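Local coordinates for protein particle-associated lyase (Acinetobacter bacteriophage AP22, PDB 4Y9V) that binds the capsular polysaccharide of Acinetobacter baumannii as a trimeric phage tailspike and probably degrades it as a lyase, at residues A[251-256]-A[281-286]; A[276-281]-A[301-306]; A[294-299]-A[324-329]. All coordinates share one frame; numbering follows the deposited sequence.

Interaction 1. Residues A[251-256]-A[281-286]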
# COMPACT_ATOMS: atom_id res chain seq x y z
N GLY A 251 17.49 18.86 -13.18
CA GLY A 251 17.87 19.55 -11.95
C GLY A 251 18.80 18.76 -11.05
O GLY A 251 19.83 19.29 -10.56
N LEU A 252 18.48 17.49 -10.84
CA LEU A 252 19.24 16.58 -10.00
C LEU A 252 19.31 15.26 -10.73
O LEU A 252 18.26 14.77 -11.20
CB LEU A 252 18.52 16.40 -8.67
CG LEU A 252 19.13 15.38 -7.69
CD1 LEU A 252 20.51 15.81 -7.22
CD2 LEU A 252 18.21 15.17 -6.48
N ARG A 253 20.49 14.64 -10.78
CA ARG A 253 20.61 13.29 -11.34
C ARG A 253 21.31 12.40 -10.34
O ARG A 253 22.37 12.75 -9.81
CB ARG A 253 21.39 13.30 -12.66
CG ARG A 253 21.61 11.92 -13.25
CD ARG A 253 22.38 11.93 -14.55
NE ARG A 253 21.64 12.61 -15.59
CZ ARG A 253 22.13 13.47 -16.49
NH1 ARG A 253 23.41 13.80 -16.49
NH2 ARG A 253 21.30 14.03 -17.37
N LEU A 254 20.69 11.24 -10.08
CA LEU A 254 21.31 10.14 -9.32
C LEU A 254 21.63 9.07 -10.38
O LEU A 254 20.69 8.60 -11.03
CB LEU A 254 20.41 9.53 -8.27
CG LEU A 254 19.94 10.38 -7.10
CD1 LEU A 254 21.04 11.28 -6.58
CD2 LEU A 254 18.76 11.26 -7.45
N ARG A 255 22.91 8.76 -10.57
CA ARG A 255 23.35 7.92 -11.66
C ARG A 255 24.14 6.73 -11.13
O ARG A 255 25.06 6.89 -10.34
CB ARG A 255 24.22 8.74 -12.63
CG ARG A 255 24.72 7.97 -13.85
CD ARG A 255 25.29 8.93 -14.86
NE ARG A 255 25.71 8.32 -16.11
CZ ARG A 255 26.97 8.22 -16.54
NH1 ARG A 255 27.99 8.45 -15.77
NH2 ARG A 255 27.16 7.84 -17.80
N ARG A 256 23.78 5.53 -11.57
CA ARG A 256 24.54 4.34 -11.17
C ARG A 256 24.68 4.28 -9.63
O ARG A 256 25.73 3.95 -9.10
CB ARG A 256 25.89 4.23 -11.87
CG ARG A 256 25.74 4.11 -13.40
CD ARG A 256 27.07 3.98 -14.14
NE ARG A 256 27.94 5.13 -13.87
CZ ARG A 256 29.07 5.34 -14.48
NH1 ARG A 256 29.51 4.56 -15.45
NH2 ARG A 256 29.81 6.38 -14.12
N GLN A 281 16.34 13.11 -12.48
CA GLN A 281 16.58 11.94 -13.32
C GLN A 281 17.23 10.86 -12.48
O GLN A 281 18.31 11.07 -11.91
CB GLN A 281 17.43 12.25 -14.55
CG GLN A 281 17.45 11.06 -15.52
CD GLN A 281 18.25 11.31 -16.79
OE1 GLN A 281 19.09 12.20 -16.81
NE2 GLN A 281 17.98 10.51 -17.83
N ILE A 282 16.56 9.72 -12.41
CA ILE A 282 17.14 8.50 -11.80
C ILE A 282 17.69 7.73 -12.99
O ILE A 282 16.92 7.24 -13.81
CB ILE A 282 16.04 7.76 -11.00
CG1 ILE A 282 15.53 8.62 -9.86
CG2 ILE A 282 16.61 6.44 -10.51
CD1 ILE A 282 14.28 8.08 -9.19
N SER A 283 19.02 7.74 -13.12
CA SER A 283 19.74 7.19 -14.26
C SER A 283 20.41 5.89 -13.86
O SER A 283 21.39 5.91 -13.10
CB SER A 283 20.78 8.17 -14.76
OG SER A 283 20.17 9.29 -15.34
N ASN A 284 19.92 4.76 -14.36
CA ASN A 284 20.65 3.49 -14.21
C ASN A 284 20.93 3.15 -12.74
O ASN A 284 22.06 2.85 -12.37
CB ASN A 284 21.95 3.54 -15.02
CG ASN A 284 21.70 4.04 -16.42
OD1 ASN A 284 22.08 5.17 -16.78
ND2 ASN A 284 21.00 3.24 -17.21
N CYS A 285 19.87 3.19 -11.93
CA CYS A 285 19.96 2.95 -10.50
C CYS A 285 19.22 1.68 -10.09
O CYS A 285 18.34 1.18 -10.79
CB CYS A 285 19.37 4.10 -9.71
SG CYS A 285 20.29 5.65 -9.80
N GLN A 286 19.57 1.17 -8.91
CA GLN A 286 18.99 -0.06 -8.38
C GLN A 286 18.71 0.09 -6.90
O GLN A 286 19.62 0.46 -6.15
CB GLN A 286 19.95 -1.24 -8.66
CG GLN A 286 19.38 -2.60 -8.34
CD GLN A 286 20.26 -3.69 -8.84
OE1 GLN A 286 20.89 -3.60 -9.91
NE2 GLN A 286 20.38 -4.74 -8.07

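Interaction 2. Residues A[276-281]-A[301-306]. With 49S (2-acetamido-2-deoxy-beta-D-mannopyranuronic acid), chain B; SO4 (sulfate ion), chain K.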
# COMPACT_ATOMS: atom_id res chain seq x y z
N LEU A 276 15.38 16.05 -22.83
CA LEU A 276 15.26 15.66 -21.44
C LEU A 276 14.19 16.55 -20.79
O LEU A 276 13.01 16.33 -20.96
CB LEU A 276 16.60 15.61 -20.71
CG LEU A 276 17.54 14.41 -21.03
CD1 LEU A 276 18.16 14.51 -22.41
CD2 LEU A 276 18.60 14.26 -19.95
N ASN A 277 14.66 17.55 -20.00
CA ASN A 277 13.84 18.42 -19.16
C ASN A 277 13.22 17.63 -17.99
O ASN A 277 12.02 17.41 -17.92
CB ASN A 277 12.69 19.14 -19.87
CG ASN A 277 13.09 19.92 -21.09
OD1 ASN A 277 12.83 19.46 -22.20
ND2 ASN A 277 13.66 21.10 -20.90
N TYR A 278 14.10 17.21 -17.07
CA TYR A 278 13.70 16.35 -15.97
C TYR A 278 13.93 17.08 -14.65
O TYR A 278 14.95 17.73 -14.46
CB TYR A 278 14.51 15.06 -15.99
CG TYR A 278 14.42 14.28 -17.28
CD1 TYR A 278 13.32 14.31 -18.12
CD2 TYR A 278 15.47 13.44 -17.66
CE1 TYR A 278 13.27 13.54 -19.29
CE2 TYR A 278 15.40 12.64 -18.79
CZ TYR A 278 14.29 12.68 -19.60
OH TYR A 278 14.30 11.87 -20.71
N GLY A 279 12.99 16.97 -13.71
CA GLY A 279 13.24 17.54 -12.38
C GLY A 279 14.35 16.76 -11.67
O GLY A 279 15.42 17.29 -11.37
N ILE A 280 14.05 15.49 -11.42
CA ILE A 280 15.01 14.50 -11.00
C ILE A 280 15.11 13.45 -12.10
O ILE A 280 14.09 12.97 -12.58
CB ILE A 280 14.58 13.79 -9.68
CG1 ILE A 280 14.42 14.80 -8.56
CG2 ILE A 280 15.61 12.71 -9.31
CD1 ILE A 280 13.84 14.24 -7.29
N GLN A 281 16.34 13.11 -12.48
CA GLN A 281 16.58 11.94 -13.32
C GLN A 281 17.23 10.86 -12.48
O GLN A 281 18.31 11.07 -11.91
CB GLN A 281 17.43 12.25 -14.55
CG GLN A 281 17.45 11.06 -15.52
CD GLN A 281 18.25 11.31 -16.79
OE1 GLN A 281 19.09 12.20 -16.81
NE2 GLN A 281 17.98 10.51 -17.83
N ALA A 301 8.73 15.14 -14.38
CA ALA A 301 9.13 15.63 -13.06
C ALA A 301 10.13 14.69 -12.40
O ALA A 301 11.15 15.13 -11.90
CB ALA A 301 7.90 15.87 -12.22
N VAL A 302 9.79 13.38 -12.41
CA VAL A 302 10.75 12.31 -12.11
C VAL A 302 10.84 11.49 -13.38
O VAL A 302 9.84 10.92 -13.84
CB VAL A 302 10.35 11.46 -10.90
CG1 VAL A 302 11.28 10.26 -10.79
CG2 VAL A 302 10.37 12.30 -9.63
N ALA A 303 12.05 11.45 -13.96
CA ALA A 303 12.36 10.60 -15.10
C ALA A 303 13.17 9.43 -14.58
O ALA A 303 14.15 9.64 -13.87
CB ALA A 303 13.17 11.36 -16.13
N ILE A 304 12.76 8.22 -14.92
CA ILE A 304 13.47 7.01 -14.52
C ILE A 304 13.98 6.40 -15.82
O ILE A 304 13.18 6.05 -16.70
CB ILE A 304 12.63 6.06 -13.67
CG1 ILE A 304 11.96 6.83 -12.52
CG2 ILE A 304 13.51 4.94 -13.16
CD1 ILE A 304 11.07 5.96 -11.64
N GLY A 305 15.29 6.32 -15.97
CA GLY A 305 15.85 5.87 -17.23
C GLY A 305 17.38 5.86 -17.13
O GLY A 305 17.94 5.05 -16.42
N GLY A 306 18.02 6.78 -17.86
CA GLY A 306 19.46 6.93 -17.82
C GLY A 306 20.10 7.01 -19.20
O GLY A 306 19.48 7.56 -20.12
C8 49S B . 16.62 6.39 -20.96
C7 49S B . 16.63 7.89 -20.75
O7 49S B . 16.39 8.38 -19.63
N2 49S B . 16.92 8.64 -21.82
C2 49S B . 16.90 10.09 -21.81
C3 49S B . 18.31 10.69 -21.84
O3 49S B . 19.07 10.25 -20.71
C1 49S B . 16.14 10.59 -23.02
O1 49S B . 14.85 10.05 -23.10
O5 49S B . 16.81 10.17 -24.21
C5 49S B . 18.09 10.81 -24.34
C6 49S B . 18.68 10.42 -25.67
O6A 49S B . 18.61 9.22 -26.03
O6B 49S B . 19.24 11.33 -26.33
C4 49S B . 19.00 10.41 -23.18
O4 49S B . 20.15 11.23 -23.39
S SO4 K . 11.24 10.71 -22.94
O1 SO4 K . 12.06 9.59 -23.38
O2 SO4 K . 9.96 10.19 -22.40
O3 SO4 K . 10.99 11.54 -24.13
O4 SO4 K . 11.86 11.55 -21.89

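Interaction 3. Residues A[294-299]-A[324-329]. With SO4 (sulfate ion), chain K.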
# COMPACT_ATOMS: atom_id res chain seq x y z
N SER A 294 7.50 16.52 -3.99
CA SER A 294 6.88 17.14 -5.14
C SER A 294 7.96 17.61 -6.09
O SER A 294 9.00 18.10 -5.66
CB SER A 294 6.03 18.34 -4.73
OG SER A 294 5.36 18.97 -5.81
N ASN A 295 7.68 17.45 -7.38
CA ASN A 295 8.57 17.95 -8.39
C ASN A 295 7.73 18.39 -9.60
O ASN A 295 6.73 17.76 -9.93
CB ASN A 295 9.60 16.90 -8.87
CG ASN A 295 10.49 16.42 -7.74
OD1 ASN A 295 10.14 15.40 -7.13
ND2 ASN A 295 11.54 17.15 -7.47
N ASN A 296 8.22 19.47 -10.23
CA ASN A 296 7.62 20.07 -11.41
C ASN A 296 8.70 20.29 -12.46
O ASN A 296 9.85 20.63 -12.14
CB ASN A 296 6.99 21.42 -11.06
CG ASN A 296 5.80 21.25 -10.15
OD1 ASN A 296 5.00 20.34 -10.34
ND2 ASN A 296 5.63 22.15 -9.22
N SER A 297 8.34 20.09 -13.73
CA SER A 297 9.31 20.22 -14.80
C SER A 297 8.63 20.60 -16.10
O SER A 297 7.45 20.32 -16.32
CB SER A 297 10.00 18.85 -14.96
OG SER A 297 10.94 18.89 -16.02
N THR A 298 9.42 21.13 -17.06
CA THR A 298 8.92 21.28 -18.41
C THR A 298 8.43 19.95 -18.97
O THR A 298 7.40 19.91 -19.64
CB THR A 298 10.02 21.87 -19.33
OG1 THR A 298 10.35 23.16 -18.79
CG2 THR A 298 9.56 21.99 -20.76
N ARG A 299 9.21 18.88 -18.75
CA ARG A 299 8.83 17.53 -19.15
C ARG A 299 8.73 16.68 -17.87
O ARG A 299 8.12 17.12 -16.90
CB ARG A 299 9.70 16.97 -20.28
CG ARG A 299 9.67 17.86 -21.52
CD ARG A 299 10.37 17.27 -22.72
NE ARG A 299 9.71 16.06 -23.18
CZ ARG A 299 10.14 14.83 -23.08
NH1 ARG A 299 11.31 14.52 -22.54
NH2 ARG A 299 9.37 13.82 -23.54
N ILE A 324 3.88 14.25 -5.66
CA ILE A 324 3.04 15.01 -6.58
C ILE A 324 3.93 15.49 -7.71
O ILE A 324 4.85 16.28 -7.48
CB ILE A 324 2.29 16.15 -5.86
CG1 ILE A 324 1.64 15.75 -4.54
CG2 ILE A 324 1.34 16.80 -6.82
CD1 ILE A 324 0.57 14.68 -4.59
N LEU A 325 3.71 14.97 -8.92
CA LEU A 325 4.67 15.03 -10.01
C LEU A 325 4.00 15.56 -11.27
O LEU A 325 3.11 14.90 -11.82
CB LEU A 325 5.21 13.61 -10.27
CG LEU A 325 5.91 12.95 -9.08
CD1 LEU A 325 6.33 11.55 -9.42
CD2 LEU A 325 7.12 13.79 -8.61
N HIS A 326 4.46 16.72 -11.77
CA HIS A 326 3.80 17.33 -12.90
C HIS A 326 4.76 17.86 -13.95
O HIS A 326 5.83 18.40 -13.65
CB HIS A 326 2.85 18.47 -12.46
CG HIS A 326 1.66 17.93 -11.72
ND1 HIS A 326 0.75 17.09 -12.34
CD2 HIS A 326 1.18 18.04 -10.47
CE1 HIS A 326 -0.19 16.76 -11.45
NE2 HIS A 326 0.04 17.33 -10.31
N SER A 327 4.32 17.70 -15.22
CA SER A 327 4.99 18.30 -16.36
C SER A 327 4.16 19.45 -16.90
O SER A 327 2.91 19.35 -16.97
CB SER A 327 5.24 17.28 -17.47
OG SER A 327 4.03 16.85 -18.05
N GLU A 328 4.82 20.50 -17.35
CA GLU A 328 4.13 21.64 -17.97
C GLU A 328 3.69 21.33 -19.39
O GLU A 328 2.56 21.69 -19.79
CB GLU A 328 5.11 22.83 -17.94
CG GLU A 328 4.56 24.08 -18.65
CD GLU A 328 4.94 24.18 -20.10
OE1 GLU A 328 6.13 23.96 -20.41
OE2 GLU A 328 4.07 24.63 -20.89
N THR A 329 4.54 20.68 -20.18
CA THR A 329 4.15 20.18 -21.47
C THR A 329 3.27 18.94 -21.29
O THR A 329 3.14 18.39 -20.21
CB THR A 329 5.36 19.87 -22.36
OG1 THR A 329 6.09 18.78 -21.81
CG2 THR A 329 6.24 21.09 -22.59
S SO4 K . 11.24 10.71 -22.94
O1 SO4 K . 12.06 9.59 -23.38
O2 SO4 K . 9.96 10.19 -22.40
O3 SO4 K . 10.99 11.54 -24.13
O4 SO4 K . 11.86 11.55 -21.89
O HOH W 1 4.26 19.00 -7.97
O HOH W 2 3.82 18.78 -8.54
O HOH W 3 8.11 24.79 -18.62
O HOH W 4 7.05 17.13 -23.87

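Interaction 1. Residues A[251-256]-A[281-286]
Two neighbouring parallel strands of a beta-helix sheet meet here, and R253 and Q281 touch on the side of the sheet that carries the bound glycan. The guanidinium of R253 grips one atom of Q281 side-on. R253 NE and NH2 both donate to Q281 OE1, each at 2.9 Å. OE1 lies near the plane of the guanidinium, while the amide plane is turned 66° from it. NH2 approaches nearly along the C=O axis, whereas NE sits above the carbonyl plane. R253 leaves the backbone with CG anti to N (chi1 177°) and bends at chi3, which brings NE beside Q281 OE1. With OE1 held in this way, the NE2 of Q281 is turned to the sugar.

The backbones form a parallel ladder, as expected for successive coils of a pectin lyase-like beta-helix. The N of Q281 donates to L252 O at 2.8 Å, and Q281 O accepts from L254 N at 3.0 Å. Then S283 N bonds L254 O at 2.8 Å, and R256 N bonds S283 O at 2.9 Å. S283 lies beside R253, with OG 3.5 Å from R253 CD. On the other face L254 CB lies 4.2 Å from SG of C285, in the loop after the strand, and F260 touches both residues. R255 lays its CB and CG against S283, but its guanidinium makes salt bridges to D307, D309 and D232. R256 also pairs with D232.

Interaction 2. Residues A[276-281]-A[301-306]
The ring of Y278 has the methyl of A303 over the centre of one face. A303 CB is 3.4 Å from the ring centroid and only 12° off the ring normal, a close CH-pi contact. L276 CA lies against the opposite face, offset toward the rim. OE1 of Q281 and sulfate O4 lie at the edge. With chi1 at -56°, CG of Y278 is anti to the carbonyl carbon, and the ring is laid over A303. Y278 OH donates to sulfate O4 at 2.7 Å and accepts from O1 of the mannuronic acid derivative.

The same sugar is bound from both segments. Q281 NE2 donates to its O3 at 3.1 Å and makes a weaker bond to its O7. G306 N reaches O7 at 2.9 Å in an almost straight bond (175°), and G306 O accepts from O3 at 2.8 Å. O3 is held by two bonds and O7 by one strong and one weak bond. Y168, R166 and H337 also bind this sugar. At G305 and G306 the backbone itself lies against the sugar, with G305 CA 3.5 Å from O7.

Behind the pocket, I280 N bonds A301 O at 3.0 Å and A303 N bonds I280 O at 2.9 Å. I280 and V302 pack on the side of the sheet away from the sugar. The arrangement is a glycan pocket on a parallel beta-helix, where adjacent coils supply some binding residues.

Interaction 3. Residues A[294-299]-A[324-329]
T329 grips T298 O twice: T329 N donates at 3.0 Å and T329 OG1 at 2.8 Å. OG1 stands between backbone N and carbonyl carbon (chi1 66°), which lets it join the N at the one oxygen. R299 meets the sulfate with its guanidinium edge: R299 NH2 donates to sulfate O3 at 2.9 Å and R299 NH1 to sulfate O4 at 3.1 Å. The sulfate, probably from the crystallisation liquor, is also bound by H300 and R166. A water accepts from R299 NE and donates to T329 OG1. Another bridges T298 OG1, which also bonds A271 O, and E328 OE1.

Before this end runs the parallel ladder of two successive beta-helix coils, with strand axes 2° apart. N295 N bonds I324 O, H326 N bonds N295 O, and S297 N bonds H326 O. E328 N closes on S297 O at 2.8 Å.

N296 and H326 lie side by side, with amide and ring planes 23° apart and N296 OD1 3.6 Å from H326 CB. H326 ND1 bonds N351 OD1. On the other face, L325 CD2 rests 3.7 Å from N295 OD1, which bonds Y290. The second subunit covers the N296 side: its E176 bonds N296, its K186 E328.

Along the chain, residues 251-256 come first and wait for 281-286, which close interaction 1 after a loop of 24 residues. Before that closure, 276-281 open interaction 2, so the two contacts cross and share Q281. They join strands 250-255, 278-283 and 302-305 side by side in one sheet. The chain then runs through 294-299, which open interaction 3, before 301-306 close interaction 2. Interactions 2 and 3 therefore cross as well, and 324-329 close the last. Interactions 1 and 3 follow in series without touching. L276 O probably hydrogen-bonds R299 NH1 at 2.9 Å, linking the loop before strand 278-283 to the loop after strand 293-297.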